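Local coordinates for putative vitamin-B12 independent methionine synthase family protein (PDB 1YPX) that is probably a zinc-dependent methyltransferase of the cobalamin-independent methionine synthase family, expected to transfer a methyl group from methyltetrahydrofolate to homocysteine, at residues Q3-R17 with L325-A337. Sequence-based numbering, arbitrary orientation.
Sequences QVAPFYADHVGSILR and LSQLRLSPQCGFA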
loop_
_atom_site.group_PDB
_atom_site.type_symbol
_atom_site.label_atom_id
_atom_site.label_comp_id
_atom_site.label_asym_id
_atom_site.label_seq_id
_atom_site.Cartn_x
_atom_site.Cartn_y
_atom_site.Cartn_z
ATOM N N GLN A 3 0.830 -11.087 -15.700
ATOM C CA GLN A 3 1.488 -11.374 -14.434
ATOM C C GLN A 3 0.456 -11.805 -13.402
ATOM O O GLN A 3 -0.740 -11.890 -13.685
ATOM C CB GLN A 3 2.230 -10.135 -13.913
ATOM C CG GLN A 3 3.725 -10.195 -14.117
ATOM C CD GLN A 3 4.357 -11.356 -13.373
ATOM O OE1 GLN A 3 5.447 -11.808 -13.727
ATOM N NE2 GLN A 3 3.679 -11.841 -12.330
ATOM N N VAL A 4 0.935 -12.055 -12.193
ATOM C CA VAL A 4 0.068 -12.480 -11.119
ATOM C C VAL A 4 0.129 -11.495 -9.943
ATOM O O VAL A 4 -0.799 -10.710 -9.728
ATOM C CB VAL A 4 0.449 -13.920 -10.679
ATOM C CG1 VAL A 4 1.958 -14.054 -10.600
ATOM C CG2 VAL A 4 -0.189 -14.252 -9.335
ATOM N N ALA A 5 1.222 -11.531 -9.189
ATOM C CA ALA A 5 1.402 -10.643 -8.042
ATOM C C ALA A 5 1.549 -9.218 -8.585
ATOM O O ALA A 5 0.812 -8.839 -9.501
ATOM C CB ALA A 5 2.629 -11.085 -7.267
ATOM N N PRO A 6 2.469 -8.398 -8.034
ATOM C CA PRO A 6 2.514 -7.070 -8.652
ATOM C C PRO A 6 2.978 -7.226 -10.101
ATOM O O PRO A 6 3.875 -8.015 -10.374
ATOM C CB PRO A 6 3.522 -6.324 -7.781
ATOM C CG PRO A 6 4.420 -7.408 -7.320
ATOM C CD PRO A 6 3.449 -8.478 -6.937
ATOM N N PHE A 7 2.353 -6.493 -11.020
ATOM C CA PHE A 7 2.697 -6.576 -12.443
ATOM C C PHE A 7 3.863 -5.680 -12.818
ATOM O O PHE A 7 4.153 -4.700 -12.128
ATOM C CB PHE A 7 1.489 -6.196 -13.307
ATOM C CG PHE A 7 0.189 -6.676 -12.757
ATOM C CD1 PHE A 7 -0.574 -5.855 -11.935
ATOM C CD2 PHE A 7 -0.236 -7.983 -12.986
ATOM C CE1 PHE A 7 -1.733 -6.328 -11.345
ATOM C CE2 PHE A 7 -1.397 -8.473 -12.399
ATOM C CZ PHE A 7 -2.147 -7.648 -11.576
ATOM N N TYR A 8 4.515 -6.007 -13.932
ATOM C CA TYR A 8 5.649 -5.222 -14.408
ATOM C C TYR A 8 5.329 -3.735 -14.383
ATOM O O TYR A 8 6.196 -2.924 -14.072
ATOM C CB TYR A 8 6.033 -5.657 -15.817
ATOM C CG TYR A 8 6.404 -7.116 -15.911
ATOM C CD1 TYR A 8 7.449 -7.642 -15.162
ATOM C CD2 TYR A 8 5.717 -7.969 -16.760
ATOM C CE1 TYR A 8 7.797 -8.985 -15.263
ATOM C CE2 TYR A 8 6.053 -9.308 -16.869
ATOM C CZ TYR A 8 7.090 -9.808 -16.122
ATOM O OH TYR A 8 7.425 -11.129 -16.251
ATOM N N ALA A 9 4.096 -3.382 -14.737
ATOM C CA ALA A 9 3.648 -1.990 -14.696
ATOM C C ALA A 9 2.548 -1.988 -13.646
ATOM O O ALA A 9 1.417 -2.401 -13.909
ATOM C CB ALA A 9 3.097 -1.548 -16.037
ATOM N N ASP A 10 2.897 -1.546 -12.447
ATOM C CA ASP A 10 1.960 -1.525 -11.338
ATOM C C ASP A 10 2.039 -0.135 -10.705
ATOM O O ASP A 10 2.810 0.709 -11.163
ATOM C CB ASP A 10 2.371 -2.601 -10.336
ATOM C CG ASP A 10 1.194 -3.219 -9.616
ATOM O OD1 ASP A 10 0.276 -2.460 -9.221
ATOM O OD2 ASP A 10 1.197 -4.458 -9.434
ATOM N N HIS A 11 1.240 0.114 -9.669
ATOM C CA HIS A 11 1.266 1.409 -8.997
ATOM C C HIS A 11 0.847 1.289 -7.541
ATOM O O HIS A 11 0.072 0.402 -7.187
ATOM C CB HIS A 11 0.384 2.420 -9.742
ATOM C CG HIS A 11 -1.074 2.079 -9.758
ATOM N ND1 HIS A 11 -2.006 2.766 -9.007
ATOM C CD2 HIS A 11 -1.768 1.164 -10.474
ATOM C CE1 HIS A 11 -3.211 2.290 -9.264
ATOM N NE2 HIS A 11 -3.095 1.316 -10.152
ATOM N N VAL A 12 1.374 2.177 -6.697
ATOM C CA VAL A 12 1.087 2.155 -5.263
ATOM C C VAL A 12 -0.404 2.092 -4.949
ATOM O O VAL A 12 -0.829 1.281 -4.122
ATOM C CB VAL A 12 1.732 3.377 -4.553
ATOM C CG1 VAL A 12 1.285 3.451 -3.086
ATOM C CG2 VAL A 12 3.244 3.254 -4.617
ATOM N N GLY A 13 -1.195 2.945 -5.602
ATOM C CA GLY A 13 -2.624 2.932 -5.358
ATOM C C GLY A 13 -3.382 4.248 -5.280
ATOM O O GLY A 13 -4.416 4.391 -5.938
ATOM N N SER A 14 -2.921 5.214 -4.496
ATOM C CA SER A 14 -3.681 6.464 -4.412
ATOM C C SER A 14 -3.649 7.249 -5.716
ATOM O O SER A 14 -2.625 7.314 -6.383
ATOM C CB SER A 14 -3.150 7.361 -3.292
ATOM O OG SER A 14 -1.962 8.013 -3.700
ATOM N N ILE A 15 -4.784 7.845 -6.061
ATOM C CA ILE A 15 -4.917 8.650 -7.269
ATOM C C ILE A 15 -5.379 10.059 -6.869
ATOM O O ILE A 15 -6.041 10.242 -5.842
ATOM C CB ILE A 15 -5.961 8.015 -8.253
ATOM C CG1 ILE A 15 -5.367 6.782 -8.954
ATOM C CG2 ILE A 15 -6.440 9.043 -9.261
ATOM C CD1 ILE A 15 -4.093 7.069 -9.758
ATOM N N LEU A 16 -5.018 11.051 -7.680
ATOM C CA LEU A 16 -5.381 12.454 -7.449
ATOM C C LEU A 16 -6.883 12.678 -7.343
ATOM O O LEU A 16 -7.639 12.251 -8.212
ATOM C CB LEU A 16 -4.859 13.308 -8.599
ATOM C CG LEU A 16 -3.564 14.091 -8.442
ATOM C CD1 LEU A 16 -2.451 13.240 -7.829
ATOM C CD2 LEU A 16 -3.173 14.581 -9.815
ATOM N N ARG A 17 -7.313 13.386 -6.308
ATOM C CA ARG A 17 -8.738 13.661 -6.126
ATOM C C ARG A 17 -9.268 14.610 -7.208
ATOM O O ARG A 17 -8.704 15.678 -7.431
ATOM C CB ARG A 17 -9.008 14.277 -4.740
ATOM C CG ARG A 17 -8.421 13.504 -3.545
ATOM C CD ARG A 17 -6.896 13.688 -3.444
ATOM N NE ARG A 17 -6.409 14.620 -4.469
ATOM C CZ ARG A 17 -5.135 14.926 -4.684
ATOM N NH1 ARG A 17 -4.183 14.381 -3.939
ATOM N NH2 ARG A 17 -4.818 15.761 -5.666
ATOM N N LEU A 325 16.100 -9.827 -13.279
ATOM C CA LEU A 325 15.095 -8.960 -13.888
ATOM C C LEU A 325 13.743 -9.669 -13.895
ATOM O O LEU A 325 12.682 -9.030 -13.916
ATOM C CB LEU A 325 15.513 -8.610 -15.328
ATOM C CG LEU A 325 14.687 -7.610 -16.155
ATOM C CD1 LEU A 325 14.945 -6.175 -15.683
ATOM C CD2 LEU A 325 15.068 -7.746 -17.614
ATOM N N SER A 326 13.800 -10.999 -13.877
ATOM C CA SER A 326 12.606 -11.842 -13.880
ATOM C C SER A 326 11.678 -11.522 -12.704
ATOM O O SER A 326 10.463 -11.727 -12.779
ATOM C CB SER A 326 13.005 -13.325 -13.818
ATOM O OG SER A 326 13.793 -13.594 -12.665
ATOM N N GLN A 327 12.254 -11.015 -11.620
ATOM C CA GLN A 327 11.464 -10.699 -10.448
ATOM C C GLN A 327 11.507 -9.241 -10.033
ATOM O O GLN A 327 11.512 -8.934 -8.850
ATOM C CB GLN A 327 11.882 -11.595 -9.276
ATOM C CG GLN A 327 13.385 -11.799 -9.148
ATOM C CD GLN A 327 13.751 -12.703 -7.990
ATOM O OE1 GLN A 327 13.462 -12.393 -6.835
ATOM N NE2 GLN A 327 14.387 -13.827 -8.294
ATOM N N LEU A 328 11.533 -8.336 -11.002
ATOM C CA LEU A 328 11.538 -6.918 -10.678
ATOM C C LEU A 328 10.353 -6.260 -11.377
ATOM O O LEU A 328 9.907 -6.705 -12.444
ATOM C CB LEU A 328 12.869 -6.265 -11.100
ATOM C CG LEU A 328 14.157 -6.692 -10.367
ATOM C CD1 LEU A 328 15.365 -5.934 -10.913
ATOM C CD2 LEU A 328 14.014 -6.423 -8.876
ATOM N N ARG A 329 9.822 -5.218 -10.748
ATOM C CA ARG A 329 8.679 -4.487 -11.291
ATOM C C ARG A 329 8.956 -2.994 -11.256
ATOM O O ARG A 329 9.844 -2.546 -10.551
ATOM C CB ARG A 329 7.404 -4.796 -10.496
ATOM C CG ARG A 329 6.668 -6.081 -10.911
ATOM C CD ARG A 329 7.525 -7.301 -10.763
ATOM N NE ARG A 329 6.835 -8.531 -11.153
ATOM C CZ ARG A 329 7.449 -9.595 -11.666
ATOM N NH1 ARG A 329 8.756 -9.590 -11.865
ATOM N NH2 ARG A 329 6.763 -10.679 -11.963
ATOM N N LEU A 330 8.181 -2.246 -12.028
ATOM C CA LEU A 330 8.320 -0.812 -12.140
ATOM C C LEU A 330 7.034 -0.125 -11.690
ATOM O O LEU A 330 5.961 -0.735 -11.667
ATOM C CB LEU A 330 8.604 -0.473 -13.594
ATOM C CG LEU A 330 8.790 0.999 -13.952
ATOM C CD1 LEU A 330 9.999 1.535 -13.231
ATOM C CD2 LEU A 330 8.943 1.141 -15.467
ATOM N N SER A 331 7.140 1.149 -11.338
ATOM C CA SER A 331 5.979 1.906 -10.899
ATOM C C SER A 331 6.466 3.270 -10.564
ATOM O O SER A 331 7.662 3.519 -10.570
ATOM C CB SER A 331 5.416 1.334 -9.616
ATOM O OG SER A 331 6.216 1.765 -8.527
ATOM N N PRO A 332 5.543 4.188 -10.277
ATOM C CA PRO A 332 6.026 5.524 -9.925
ATOM C C PRO A 332 6.464 5.419 -8.454
ATOM O O PRO A 332 6.108 4.453 -7.787
ATOM C CB PRO A 332 4.812 6.420 -10.182
ATOM C CG PRO A 332 3.638 5.492 -10.068
ATOM C CD PRO A 332 4.108 4.184 -10.615
ATOM N N GLN A 333 7.261 6.370 -7.966
ATOM C CA GLN A 333 7.778 6.334 -6.590
ATOM C C GLN A 333 6.754 6.166 -5.457
ATOM O O GLN A 333 6.979 5.383 -4.533
ATOM C CB GLN A 333 8.664 7.566 -6.324
ATOM C CG GLN A 333 7.956 8.906 -6.507
ATOM C CD GLN A 333 8.832 10.106 -6.174
ATOM O OE1 GLN A 333 9.931 10.262 -6.714
ATOM N NE2 GLN A 333 8.340 10.966 -5.287
ATOM N N CYS A 334 5.647 6.902 -5.512
ATOM C CA CYS A 334 4.594 6.803 -4.497
ATOM C C CYS A 334 3.248 6.884 -5.211
ATOM O O CYS A 334 3.178 6.803 -6.442
ATOM C CB CYS A 334 4.695 7.944 -3.465
ATOM S SG CYS A 334 3.629 7.760 -1.969
ATOM N N GLY A 335 2.184 7.031 -4.430
ATOM C CA GLY A 335 0.855 7.142 -4.996
ATOM C C GLY A 335 0.586 8.605 -5.268
ATOM O O GLY A 335 0.988 9.462 -4.490
ATOM N N PHE A 336 -0.072 8.891 -6.382
ATOM C CA PHE A 336 -0.398 10.258 -6.758
ATOM C C PHE A 336 -1.380 10.829 -5.754
ATOM O O PHE A 336 -2.533 10.407 -5.702
ATOM C CB PHE A 336 -1.015 10.284 -8.158
ATOM C CG PHE A 336 -0.160 9.624 -9.207
ATOM C CD1 PHE A 336 -0.273 8.261 -9.463
ATOM C CD2 PHE A 336 0.808 10.360 -9.897
ATOM C CE1 PHE A 336 0.566 7.640 -10.387
ATOM C CE2 PHE A 336 1.654 9.749 -10.823
ATOM C CZ PHE A 336 1.533 8.386 -11.065
ATOM N N ALA A 337 -0.924 11.788 -4.958
ATOM C CA ALA A 337 -1.775 12.413 -3.954
ATOM C C ALA A 337 -0.944 13.319 -3.061
ATOM O O ALA A 337 -1.336 13.612 -1.932
ATOM C CB ALA A 337 -2.484 11.344 -3.107
#
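Arg329 reaches across to the chain around Pro6 and Tyr8, its NE donating to Pro6 O at 3.1 Å, with the oxygen practically in the guanidinium plane. Tyr8 lays CE1 over one face of this guanidinium, off centre, the two planes inclined by 48°. From its own segment the group is held by two bonds of NH1, to Ser326 O and Leu328 O, which together with the NE bond fix its rotation. Next to it the backbones run side by side in the same direction and form a single bridge, Leu330 N giving to Tyr8 O (2.9 Å) and Asp10 N to Leu330 O (3.3 Å). Farther along, Val12 CG2 lies 3.7 Å from Cys334 C; with chi1 173° this methyl stands anti to the carbonyl carbon, which directs it onto the Cys334 backbone. Ser14 OG makes a weak hydrogen bond to Phe336 O, while Ile15 CD1 lies 4.0 Å from Phe336 CD1. In the second shell, Asp10 OD2 accepts from Phe7 N and Tyr183 OH, and OD1 bonds His11 N and Ser60 OG. Cys334 and Val12 both touch His237, and Cys334 may belong to a vacant metal site with His237 and Cys239, consistent with zinc binding in this family. Within the TIM-barrel-like fold, the 3-17 loop lies between strand 328-332 and the region of strand 60-61; 328-332 pairs with 293-299 on its other side, while helix 347-364 packs against Ala9, Ile15 and Phe336.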